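Local coordinates for protein time interval measuring enzyme TIME (Bombyx mori, PDB 2E47) that probably converts superoxide to hydrogen peroxide and oxygen, as a copper- and zinc-binding glycoprotein of the Cu-Zn superoxide dismutase family, at residues 14-19 and 147-152; 33-38 and 106-111; 42-47 and 95-100. One frame throughout, in Å; residues are numbered along the deposited sequence.

Overall arrangement
The three interactions tie different parts of one antiparallel barrel sheet together. Interaction 1 joins strand 9-15 and the turn after it to strand 147-155, near the two ends of the chain. Within the span it closes lies interaction 2, where a loop packs on strand 33-40, and within that in turn lies interaction 3, between two turns. The centres of interactions 1 and 2 are about 19 Å apart, on opposite sides of the chain's centre, and the two do not touch. Interaction 3 touches both: Ile19 CD1 is 3.9 Å from Leu42 CD2, and Gly38 CA lies 4.0 Å from Tyr98 CE1, strands 33-40 and 98-105 being neighbours in the sheet.

Interaction 1. Residues 14-19 and 147-152; sequences LSTETI and RVACGV
Ile19 swings CG1 to the side of its backbone N (chi1 -77°), and the extended outer torsion (chi2 161°) then carries CD1 to 3.7 Å from Val148 CG2, where the two side chains cross at about a right angle. Its other branch, CG2, rests 4.0 Å from Ala149 CB. Leu14 comes to the same methyl, CG to Ala149 CB at 4.0 Å, while Leu14 CD1 reaches past it to the backbone, 3.6 Å from Cys150 C. One small alanine methyl thus receives two branched side chains, both of which also touch Ile39 of strand 33-40. No direct hydrogen bond joins the segments. A water takes the place of one, accepting from Ser15 N at 2.8 Å and donating to Cys150 O at 2.7 Å. The turn after the strand is closed by Thr16 N and Ile19 O, 2.9 Å apart, which brings Ile19 back over Ala149. The side of strand 147-155 turned away from this packing carries Cys150, whose SG forms the disulfide with Cys61. Val148 and Ala149 both face Leu123 of strand 120-124, a classic beta bulge in the antiparallel beta barrel of a Cu-Zn superoxide dismutase.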
ATOM      1  N   LEU A  14      -2.844   6.483   7.775  1.00 20.25           N
ATOM      2  CA  LEU A  14      -4.165   7.119   7.596  1.00 22.37           C
ATOM      3  C   LEU A  14      -3.961   8.650   7.437  1.00 26.19           C
ATOM      4  O   LEU A  14      -3.213   9.230   8.223  1.00 24.24           O
ATOM      5  CB  LEU A  14      -4.890   6.913   8.906  1.00 22.92           C
ATOM      6  CG  LEU A  14      -5.763   5.655   9.073  1.00 25.36           C
ATOM      7  CD1 LEU A  14      -5.544   4.609   8.019  1.00 21.04           C
ATOM      8  CD2 LEU A  14      -5.932   5.109  10.479  1.00 22.21           C
ATOM      9  N   SER A  15      -4.603   9.291   6.459  1.00 27.95           N
ATOM     10  CA  SER A  15      -4.379  10.683   6.231  1.00 31.79           C
ATOM     11  C   SER A  15      -5.618  11.277   5.507  1.00 31.83           C
ATOM     12  O   SER A  15      -5.836  11.008   4.311  1.00 31.78           O
ATOM     13  CB  SER A  15      -3.082  10.908   5.406  1.00 31.02           C
ATOM     14  OG  SER A  15      -2.641  12.263   5.590  1.00 39.49           O
ATOM     15  N   THR A  16      -6.379  12.070   6.269  1.00 31.30           N
ATOM     16  CA  THR A  16      -7.659  12.653   5.925  1.00 31.83           C
ATOM     17  C   THR A  16      -7.523  14.152   6.373  1.00 32.59           C
ATOM     18  O   THR A  16      -6.509  14.506   7.010  1.00 30.40           O
ATOM     19  CB  THR A  16      -8.700  11.808   6.711  1.00 32.26           C
ATOM     20  OG1 THR A  16      -9.226  10.757   5.863  1.00 38.35           O
ATOM     21  CG2 THR A  16      -9.779  12.523   7.391  1.00 31.17           C
ATOM     22  N   GLU A  17      -8.496  15.007   6.018  1.00 32.44           N
ATOM     23  CA  GLU A  17      -8.555  16.358   6.549  1.00 35.09           C
ATOM     24  C   GLU A  17      -8.571  16.317   8.083  1.00 34.96           C
ATOM     25  O   GLU A  17      -7.932  17.168   8.738  1.00 34.21           O
ATOM     26  CB  GLU A  17      -9.821  17.101   6.080  1.00 36.21           C
ATOM     27  CG  GLU A  17      -9.804  17.630   4.621  1.00 43.28           C
ATOM     28  CD  GLU A  17      -8.440  18.202   4.195  1.00 51.28           C
ATOM     29  OE1 GLU A  17      -8.045  19.304   4.676  1.00 55.16           O
ATOM     30  OE2 GLU A  17      -7.766  17.547   3.368  1.00 53.82           O
ATOM     31  N   THR A  18      -9.308  15.346   8.654  1.00 32.70           N
ATOM     32  CA  THR A  18      -9.447  15.269  10.119  1.00 32.26           C
ATOM     33  C   THR A  18      -8.633  14.187  10.860  1.00 30.93           C
ATOM     34  O   THR A  18      -8.351  14.339  12.043  1.00 30.52           O
ATOM     35  CB  THR A  18     -10.956  15.185  10.544  1.00 33.10           C
ATOM     36  OG1 THR A  18     -11.580  14.083   9.873  1.00 36.58           O
ATOM     37  CG2 THR A  18     -11.739  16.489  10.146  1.00 35.31           C
ATOM     38  N   ILE A  19      -8.250  13.115  10.173  1.00 28.88           N
ATOM     39  CA  ILE A  19      -7.679  11.954  10.830  1.00 27.83           C
ATOM     40  C   ILE A  19      -6.275  11.682  10.363  1.00 27.88           C
ATOM     41  O   ILE A  19      -6.017  11.732   9.154  1.00 28.00           O
ATOM     42  CB  ILE A  19      -8.596  10.700  10.602  1.00 28.74           C
ATOM     43  CG1 ILE A  19      -9.825  10.777  11.530  1.00 26.26           C
ATOM     44  CG2 ILE A  19      -7.776   9.395  10.826  1.00 26.69           C
ATOM     45  CD1 ILE A  19     -10.905   9.967  11.123  1.00 28.03           C
ATOM     46  N   ARG A 147     -16.824   4.224   6.501  1.00 24.00           N
ATOM     47  CA  ARG A 147     -15.393   4.053   6.550  1.00 23.59           C
ATOM     48  C   ARG A 147     -14.791   5.429   6.651  1.00 24.27           C
ATOM     49  O   ARG A 147     -14.953   6.208   5.758  1.00 23.71           O
ATOM     50  CB  ARG A 147     -14.958   3.361   5.261  1.00 23.00           C
ATOM     51  CG  ARG A 147     -15.609   1.957   5.142  1.00 21.73           C
ATOM     52  CD  ARG A 147     -15.052   1.142   4.018  1.00 22.34           C
ATOM     53  NE  ARG A 147     -15.809  -0.095   3.965  1.00 23.98           N
ATOM     54  CZ  ARG A 147     -15.598  -1.122   3.145  1.00 25.48           C
ATOM     55  NH1 ARG A 147     -16.400  -2.175   3.233  1.00 25.64           N
ATOM     56  NH2 ARG A 147     -14.617  -1.113   2.247  1.00 24.49           N
ATOM     57  N   VAL A 148     -14.134   5.747   7.756  1.00 24.74           N
ATOM     58  CA  VAL A 148     -13.705   7.160   7.911  1.00 24.47           C
ATOM     59  C   VAL A 148     -12.290   7.402   7.361  1.00 23.58           C
ATOM     60  O   VAL A 148     -11.951   8.522   7.007  1.00 22.82           O
ATOM     61  CB  VAL A 148     -13.876   7.718   9.347  1.00 24.85           C
ATOM     62  CG1 VAL A 148     -15.339   7.587   9.815  1.00 27.17           C
ATOM     63  CG2 VAL A 148     -13.015   7.026  10.296  1.00 23.96           C
ATOM     64  N   ALA A 149     -11.452   6.351   7.327  1.00 22.43           N
ATOM     65  CA  ALA A 149     -10.124   6.462   6.741  1.00 20.66           C
ATOM     66  C   ALA A 149      -9.602   5.086   6.441  1.00 20.17           C
ATOM     67  O   ALA A 149     -10.007   4.125   7.087  1.00 18.53           O
ATOM     68  CB  ALA A 149      -9.184   7.221   7.771  1.00 18.72           C
ATOM     69  N   CYS A 150      -8.673   5.006   5.479  1.00 20.94           N
ATOM     70  CA  CYS A 150      -8.024   3.758   5.121  1.00 23.59           C
ATOM     71  C   CYS A 150      -6.612   3.978   4.644  1.00 22.94           C
ATOM     72  O   CYS A 150      -6.270   5.091   4.196  1.00 23.04           O
ATOM     73  CB  CYS A 150      -8.808   3.000   4.003  1.00 23.98           C
ATOM     74  SG  CYS A 150      -9.363   3.949   2.665  1.00 35.56           S
ATOM     75  N   GLY A 151      -5.791   2.936   4.710  1.00 21.32           N
ATOM     76  CA  GLY A 151      -4.461   3.027   4.134  1.00 19.62           C
ATOM     77  C   GLY A 151      -4.044   1.665   3.649  1.00 19.60           C
ATOM     78  O   GLY A 151      -4.370   0.674   4.277  1.00 19.45           O
ATOM     79  N   VAL A 152      -3.313   1.617   2.555  1.00 17.73           N
ATOM     80  CA  VAL A 152      -2.690   0.365   2.128  1.00 18.69           C
ATOM     81  C   VAL A 152      -1.541  -0.042   3.070  1.00 18.48           C
ATOM     82  O   VAL A 152      -0.732   0.785   3.516  1.00 16.18           O
ATOM     83  CB  VAL A 152      -2.136   0.442   0.676  1.00 18.27           C
ATOM     84  CG1 VAL A 152      -1.692  -0.932   0.252  1.00 18.69           C
ATOM     85  CG2 VAL A 152      -3.190   0.944  -0.283  1.00 17.86           C
TER
HETATM   86  O   HOH W   1      -6.308   7.740   4.850  1.00 31.89           O

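Interaction 2. Residues 33-38 and 106-111; sequences VHVQGG and DQISLS
Where Val33 and Ile108 meet, no ring or other flat side chain takes part. The one ring of the segments, His34, belongs to the opposite side of the strand, with Gln36 CG 4.2 Å above the plane over the centre of one face and NE2 hydrogen-bonded to Asp102. The contact itself is built from branched aliphatic groups. Ile108 sets CG1 between its backbone N and carbonyl carbon (chi1 59°), and with the chain extended beyond (chi2 172°) the terminal methyl rests against two valines of the strand: CD1 lies 3.8 Å from Val33 CG1 and 3.8 Å from Val35 CG2, crossing each side chain at about a right angle. Val33 answers with its second branch, CG2, which lies against the loop backbone, 3.6 Å from Ile108 O and 4.0 Å from Ser109 CA. Leu110 CG adds a looser approach to Val33 CG2 at 4.4 Å. On the strand side, Phe25 packs against both valines, and Ile116 touches Ile108. Several polar groups of the loop bond nearby: Ser109 OG donates to Ser111 O at 3.0 Å, and Asp105 OD1 accepts from the N atoms of Gln107 and Ile108. With no hydrogen bond passing between the segments, the contact rests on apolar packing, Val33 also lying on loop backbone, while the loop's internal bonds probably limit its freedom.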
ATOM      1  N   VAL A  33       1.589 -11.066  15.405  1.00 28.91           N
ATOM      2  CA  VAL A  33       1.960  -9.746  14.898  1.00 26.23           C
ATOM      3  C   VAL A  33       1.673  -8.685  15.941  1.00 24.93           C
ATOM      4  O   VAL A  33       0.569  -8.622  16.471  1.00 23.20           O
ATOM      5  CB  VAL A  33       1.330  -9.485  13.488  1.00 26.58           C
ATOM      6  CG1 VAL A  33       1.513  -7.995  12.976  1.00 24.09           C
ATOM      7  CG2 VAL A  33       1.942 -10.500  12.454  1.00 23.58           C
ATOM      8  N   HIS A  34       2.690  -7.878  16.276  1.00 24.43           N
ATOM      9  CA  HIS A  34       2.475  -6.767  17.176  1.00 23.82           C
ATOM     10  C   HIS A  34       2.073  -5.597  16.297  1.00 24.58           C
ATOM     11  O   HIS A  34       2.849  -5.142  15.417  1.00 25.35           O
ATOM     12  CB  HIS A  34       3.770  -6.472  17.941  1.00 24.81           C
ATOM     13  CG  HIS A  34       3.596  -5.535  19.080  1.00 27.16           C
ATOM     14  ND1 HIS A  34       4.668  -4.953  19.731  1.00 35.90           N
ATOM     15  CD2 HIS A  34       2.487  -5.097  19.719  1.00 29.38           C
ATOM     16  CE1 HIS A  34       4.219  -4.179  20.709  1.00 35.23           C
ATOM     17  NE2 HIS A  34       2.898  -4.256  20.727  1.00 34.25           N
ATOM     18  N   VAL A  35       0.875  -5.084  16.542  1.00 23.58           N
ATOM     19  CA  VAL A  35       0.320  -3.883  15.881  1.00 21.83           C
ATOM     20  C   VAL A  35       0.414  -2.680  16.801  1.00 22.61           C
ATOM     21  O   VAL A  35      -0.075  -2.712  17.911  1.00 22.49           O
ATOM     22  CB  VAL A  35      -1.184  -4.159  15.544  1.00 20.68           C
ATOM     23  CG1 VAL A  35      -1.857  -3.021  14.734  1.00 20.09           C
ATOM     24  CG2 VAL A  35      -1.329  -5.518  14.794  1.00 16.43           C
ATOM     25  N   GLN A  36       1.058  -1.603  16.402  1.00 23.27           N
ATOM     26  CA  GLN A  36       1.103  -0.446  17.280  1.00 25.34           C
ATOM     27  C   GLN A  36       1.037   0.891  16.535  1.00 25.34           C
ATOM     28  O   GLN A  36       1.357   0.980  15.365  1.00 24.99           O
ATOM     29  CB  GLN A  36       2.330  -0.505  18.226  1.00 27.43           C
ATOM     30  CG  GLN A  36       3.536  -1.238  17.700  1.00 28.76           C
ATOM     31  CD  GLN A  36       4.772  -1.241  18.621  1.00 33.22           C
ATOM     32  OE1 GLN A  36       4.792  -0.736  19.802  1.00 35.81           O
ATOM     33  NE2 GLN A  36       5.815  -1.853  18.092  1.00 37.96           N
ATOM     34  N   GLY A  37       0.660   1.954  17.216  1.00 23.95           N
ATOM     35  CA  GLY A  37       0.740   3.255  16.591  1.00 22.21           C
ATOM     36  C   GLY A  37      -0.232   4.149  17.283  1.00 22.10           C
ATOM     37  O   GLY A  37      -0.659   3.864  18.425  1.00 20.82           O
ATOM     38  N   GLY A  38      -0.622   5.209  16.581  1.00 23.22           N
ATOM     39  CA  GLY A  38      -1.366   6.287  17.208  1.00 22.79           C
ATOM     40  C   GLY A  38      -2.178   6.850  16.101  1.00 23.79           C
ATOM     41  O   GLY A  38      -1.702   6.879  14.977  1.00 25.03           O
ATOM     42  N   ASP A 106      -3.044 -12.924  16.742  1.00 34.56           N
ATOM     43  CA  ASP A 106      -2.550 -14.262  16.323  1.00 36.19           C
ATOM     44  C   ASP A 106      -3.195 -14.791  15.046  1.00 35.09           C
ATOM     45  O   ASP A 106      -2.972 -15.944  14.717  1.00 36.82           O
ATOM     46  CB  ASP A 106      -2.730 -15.301  17.448  1.00 38.40           C
ATOM     47  CG  ASP A 106      -4.171 -15.339  17.986  1.00 42.92           C
ATOM     48  OD1 ASP A 106      -5.001 -14.513  17.517  1.00 47.08           O
ATOM     49  OD2 ASP A 106      -4.479 -16.197  18.860  1.00 51.85           O
ATOM     50  N   GLN A 107      -3.961 -13.985  14.311  1.00 33.25           N
ATOM     51  CA  GLN A 107      -4.489 -14.452  13.021  1.00 31.44           C
ATOM     52  C   GLN A 107      -3.756 -13.850  11.790  1.00 29.51           C
ATOM     53  O   GLN A 107      -3.445 -14.565  10.833  1.00 28.81           O
ATOM     54  CB  GLN A 107      -5.994 -14.118  12.943  1.00 32.75           C
ATOM     55  CG  GLN A 107      -6.923 -15.263  12.688  1.00 40.01           C
ATOM     56  CD  GLN A 107      -6.690 -16.313  13.703  1.00 48.58           C
ATOM     57  OE1 GLN A 107      -6.780 -16.048  14.892  1.00 53.50           O
ATOM     58  NE2 GLN A 107      -6.294 -17.491  13.259  1.00 51.76           N
ATOM     59  N   ILE A 108      -3.518 -12.536  11.799  1.00 25.60           N
ATOM     60  CA  ILE A 108      -2.809 -11.891  10.720  1.00 23.33           C
ATOM     61  C   ILE A 108      -1.330 -12.340  10.654  1.00 24.19           C
ATOM     62  O   ILE A 108      -0.731 -12.699  11.664  1.00 24.62           O
ATOM     63  CB  ILE A 108      -2.887 -10.327  10.822  1.00 22.62           C
ATOM     64  CG1 ILE A 108      -2.311  -9.808  12.145  1.00 21.18           C
ATOM     65  CG2 ILE A 108      -4.377  -9.810  10.651  1.00 20.91           C
ATOM     66  CD1 ILE A 108      -2.178  -8.214  12.245  1.00 20.99           C
ATOM     67  N   SER A 109      -0.746 -12.216   9.487  1.00 24.09           N
ATOM     68  CA  SER A 109       0.640 -12.507   9.294  1.00 26.65           C
ATOM     69  C   SER A 109       1.168 -11.515   8.220  1.00 27.75           C
ATOM     70  O   SER A 109       0.405 -10.857   7.475  1.00 25.61           O
ATOM     71  CB  SER A 109       0.797 -13.941   8.772  1.00 27.83           C
ATOM     72  OG  SER A 109       2.167 -14.334   8.714  1.00 32.19           O
ATOM     73  N   LEU A 110       2.484 -11.449   8.143  1.00 29.10           N
ATOM     74  CA  LEU A 110       3.179 -10.625   7.184  1.00 31.32           C
ATOM     75  C   LEU A 110       3.430 -11.375   5.873  1.00 33.57           C
ATOM     76  O   LEU A 110       3.713 -10.760   4.853  1.00 34.31           O
ATOM     77  CB  LEU A 110       4.463 -10.106   7.808  1.00 30.48           C
ATOM     78  CG  LEU A 110       4.229  -9.062   8.929  1.00 29.44           C
ATOM     79  CD1 LEU A 110       5.509  -8.299   9.034  1.00 29.11           C
ATOM     80  CD2 LEU A 110       3.071  -8.115   8.725  1.00 27.79           C
ATOM     81  N   SER A 111       3.244 -12.696   5.889  1.00 34.26           N
ATOM     82  CA  SER A 111       3.324 -13.518   4.668  1.00 35.02           C
ATOM     83  C   SER A 111       2.395 -14.743   4.770  1.00 35.10           C
ATOM     84  O   SER A 111       1.705 -14.927   5.768  1.00 34.72           O
ATOM     85  CB  SER A 111       4.778 -13.954   4.383  1.00 35.09           C
ATOM     86  OG  SER A 111       5.275 -14.777   5.424  1.00 36.17           O
TER

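Interaction 3. Residues 42-47 and 95-100; sequences LPPGEY and ENHYSR
Leu42 O is approached by a cluster of His97 atoms: His97 CA makes a CA-H...O contact with it at 3.1 Å (136° at the hydrogen), and His97 CB follows at 3.3 Å. The ring of His97 starts on the side of its backbone N (chi1 -63°), which lays it along the backbone of Leu42 and Pro43. Pro43 CA stands over one face, 3.7 Å from the ring centroid, in a CH-pi contact. A long, bent bond at the edge may limit the ring's rotation: ND1 donates to Glu95 O at 3.3 Å (145° at the hydrogen), and the acceptor lies in the ring plane, but the ring nitrogen stands well above the plane of the carbonyl. Pro44 approaches obliquely, CD 4.0 Å from His97 CE1, while its CG lies 4.0 Å from Glu95 OE1. Here two turns meet largely through C-H groups, with no conventional hydrogen bond between the two segments.

Within the proline turn, Tyr47 OH lies 2.5 Å from Pro43 O, a separation short enough to be doubtful. Leu42 CD1 sits 3.7 Å above the centre of one face of the same tyrosine ring, which also meets Phe93 with the planes about perpendicular. Outside the segments Leu42 touches Ile19, Phe93 and Leu123, so its side chain closes over the apolar interior. That placement is consistent with the leucine plug that corks one end of the Greek-key barrel in Cu-Zn superoxide dismutases.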
ATOM      1  N   LEU A  42     -10.581  11.519  16.209  1.00 21.16           N
ATOM      2  CA  LEU A  42     -11.959  11.193  16.562  1.00 22.44           C
ATOM      3  C   LEU A  42     -12.218  11.414  18.031  1.00 22.18           C
ATOM      4  O   LEU A  42     -11.319  11.293  18.843  1.00 23.92           O
ATOM      5  CB  LEU A  42     -12.320   9.762  16.239  1.00 22.00           C
ATOM      6  CG  LEU A  42     -12.317   9.390  14.774  1.00 22.79           C
ATOM      7  CD1 LEU A  42     -12.227   7.846  14.721  1.00 17.83           C
ATOM      8  CD2 LEU A  42     -13.472   9.978  14.071  1.00 19.63           C
ATOM      9  N   PRO A  43     -13.459  11.717  18.371  1.00 22.89           N
ATOM     10  CA  PRO A  43     -13.825  11.954  19.784  1.00 23.23           C
ATOM     11  C   PRO A  43     -13.656  10.700  20.667  1.00 23.16           C
ATOM     12  O   PRO A  43     -13.626   9.608  20.126  1.00 24.62           O
ATOM     13  CB  PRO A  43     -15.321  12.351  19.703  1.00 22.88           C
ATOM     14  CG  PRO A  43     -15.800  12.078  18.372  1.00 23.76           C
ATOM     15  CD  PRO A  43     -14.587  11.912  17.428  1.00 22.32           C
ATOM     16  N   PRO A  44     -13.634  10.844  22.003  1.00 23.33           N
ATOM     17  CA  PRO A  44     -13.349   9.686  22.866  1.00 23.16           C
ATOM     18  C   PRO A  44     -14.462   8.625  22.601  1.00 22.05           C
ATOM     19  O   PRO A  44     -15.617   8.973  22.410  1.00 21.92           O
ATOM     20  CB  PRO A  44     -13.492  10.258  24.288  1.00 22.33           C
ATOM     21  CG  PRO A  44     -14.438  11.529  24.079  1.00 23.43           C
ATOM     22  CD  PRO A  44     -13.936  12.072  22.774  1.00 24.19           C
ATOM     23  N   GLY A  45     -14.095   7.364  22.525  1.00 22.92           N
ATOM     24  CA  GLY A  45     -15.027   6.308  22.138  1.00 19.91           C
ATOM     25  C   GLY A  45     -14.283   5.142  21.526  1.00 21.54           C
ATOM     26  O   GLY A  45     -13.091   5.048  21.667  1.00 21.02           O
ATOM     27  N   GLU A  46     -14.999   4.213  20.897  1.00 22.73           N
ATOM     28  CA  GLU A  46     -14.386   3.032  20.265  1.00 24.83           C
ATOM     29  C   GLU A  46     -14.882   2.897  18.849  1.00 22.59           C
ATOM     30  O   GLU A  46     -16.042   3.236  18.552  1.00 22.01           O
ATOM     31  CB  GLU A  46     -14.660   1.730  21.059  1.00 24.76           C
ATOM     32  CG  GLU A  46     -16.059   1.265  21.186  1.00 30.66           C
ATOM     33  CD  GLU A  46     -16.215  -0.086  22.007  1.00 31.73           C
ATOM     34  OE1 GLU A  46     -17.374  -0.617  22.085  1.00 41.24           O
ATOM     35  OE2 GLU A  46     -15.194  -0.612  22.516  1.00 35.56           O
ATOM     36  N   TYR A  47     -14.015   2.398  17.964  1.00 21.49           N
ATOM     37  CA  TYR A  47     -14.305   2.463  16.526  1.00 20.04           C
ATOM     38  C   TYR A  47     -13.725   1.227  15.880  1.00 19.73           C
ATOM     39  O   TYR A  47     -12.561   0.869  16.173  1.00 20.74           O
ATOM     40  CB  TYR A  47     -13.634   3.704  15.932  1.00 20.68           C
ATOM     41  CG  TYR A  47     -14.113   5.024  16.604  1.00 20.16           C
ATOM     42  CD1 TYR A  47     -13.460   5.529  17.737  1.00 21.28           C
ATOM     43  CD2 TYR A  47     -15.166   5.720  16.108  1.00 18.36           C
ATOM     44  CE1 TYR A  47     -13.851   6.699  18.389  1.00 17.41           C
ATOM     45  CE2 TYR A  47     -15.567   6.930  16.751  1.00 22.24           C
ATOM     46  CZ  TYR A  47     -14.902   7.385  17.886  1.00 21.88           C
ATOM     47  OH  TYR A  47     -15.290   8.562  18.512  1.00 25.13           O
ATOM     48  N   GLU A  95      -9.969  11.458  25.560  1.00 33.47           N
ATOM     49  CA  GLU A  95     -10.606  12.781  25.613  1.00 35.36           C
ATOM     50  C   GLU A  95      -9.889  13.790  24.737  1.00 35.03           C
ATOM     51  O   GLU A  95     -10.495  14.745  24.263  1.00 36.74           O
ATOM     52  CB  GLU A  95     -10.630  13.251  27.067  1.00 36.93           C
ATOM     53  CG  GLU A  95     -11.575  12.428  27.922  1.00 43.33           C
ATOM     54  CD  GLU A  95     -12.806  13.215  28.369  1.00 54.23           C
ATOM     55  OE1 GLU A  95     -13.695  13.509  27.517  1.00 57.65           O
ATOM     56  OE2 GLU A  95     -12.879  13.539  29.590  1.00 57.59           O
ATOM     57  N   ASN A  96      -8.604  13.542  24.490  1.00 34.92           N
ATOM     58  CA  ASN A  96      -7.787  14.361  23.581  1.00 34.59           C
ATOM     59  C   ASN A  96      -7.887  13.954  22.115  1.00 33.14           C
ATOM     60  O   ASN A  96      -7.035  14.369  21.324  1.00 32.20           O
ATOM     61  CB  ASN A  96      -6.299  14.301  23.985  1.00 35.21           C
ATOM     62  CG  ASN A  96      -6.054  14.733  25.441  1.00 42.09           C
ATOM     63  OD1 ASN A  96      -6.298  13.973  26.397  1.00 48.06           O
ATOM     64  ND2 ASN A  96      -5.544  15.943  25.608  1.00 44.16           N
ATOM     65  N   HIS A  97      -8.890  13.142  21.736  1.00 30.82           N
ATOM     66  CA  HIS A  97      -9.020  12.695  20.336  1.00 29.66           C
ATOM     67  C   HIS A  97      -7.784  11.965  19.804  1.00 28.49           C
ATOM     68  O   HIS A  97      -7.451  12.042  18.619  1.00 28.37           O
ATOM     69  CB  HIS A  97      -9.371  13.868  19.435  1.00 30.49           C
ATOM     70  CG  HIS A  97     -10.694  14.490  19.756  1.00 31.83           C
ATOM     71  ND1 HIS A  97     -11.082  14.781  21.044  1.00 34.70           N
ATOM     72  CD2 HIS A  97     -11.724  14.862  18.964  1.00 33.36           C
ATOM     73  CE1 HIS A  97     -12.298  15.303  21.035  1.00 31.47           C
ATOM     74  NE2 HIS A  97     -12.716  15.352  19.788  1.00 32.03           N
ATOM     75  N   TYR A  98      -7.115  11.256  20.695  1.00 27.24           N
ATOM     76  CA  TYR A  98      -5.956  10.477  20.374  1.00 27.62           C
ATOM     77  C   TYR A  98      -6.162   8.978  20.736  1.00 27.65           C
ATOM     78  O   TYR A  98      -6.675   8.670  21.806  1.00 28.04           O
ATOM     79  CB  TYR A  98      -4.751  11.020  21.118  1.00 29.32           C
ATOM     80  CG  TYR A  98      -3.584  10.092  21.102  1.00 31.16           C
ATOM     81  CD1 TYR A  98      -2.760  10.000  19.991  1.00 32.35           C
ATOM     82  CD2 TYR A  98      -3.301   9.284  22.210  1.00 34.54           C
ATOM     83  CE1 TYR A  98      -1.656   9.103  19.999  1.00 37.61           C
ATOM     84  CE2 TYR A  98      -2.214   8.396  22.213  1.00 34.68           C
ATOM     85  CZ  TYR A  98      -1.403   8.326  21.107  1.00 33.88           C
ATOM     86  OH  TYR A  98      -0.331   7.451  21.115  1.00 37.50           O
ATOM     87  N   SER A  99      -5.739   8.070  19.850  1.00 25.77           N
ATOM     88  CA  SER A  99      -5.870   6.656  20.083  1.00 25.85           C
ATOM     89  C   SER A  99      -4.468   6.050  20.012  1.00 26.97           C
ATOM     90  O   SER A  99      -3.792   6.174  18.986  1.00 26.32           O
ATOM     91  CB  SER A  99      -6.673   5.983  19.006  1.00 24.21           C
ATOM     92  OG  SER A  99      -6.617   4.578  19.254  1.00 23.24           O
ATOM     93  N   ARG A 100      -4.099   5.359  21.080  1.00 27.74           N
ATOM     94  CA  ARG A 100      -2.894   4.582  21.198  1.00 30.86           C
ATOM     95  C   ARG A 100      -3.284   3.161  20.831  1.00 30.15           C
ATOM     96  O   ARG A 100      -4.121   2.574  21.484  1.00 31.43           O
ATOM     97  CB  ARG A 100      -2.425   4.606  22.681  1.00 32.61           C
ATOM     98  CG  ARG A 100      -0.904   4.507  22.903  1.00 35.84           C
ATOM     99  CD  ARG A 100      -0.248   3.219  22.474  1.00 43.28           C
ATOM    100  NE  ARG A 100       0.793   3.495  21.463  1.00 48.37           N
ATOM    101  CZ  ARG A 100       1.751   2.657  21.032  1.00 49.86           C
ATOM    102  NH1 ARG A 100       2.578   3.062  20.074  1.00 49.34           N
ATOM    103  NH2 ARG A 100       1.891   1.434  21.515  1.00 49.87           N
TER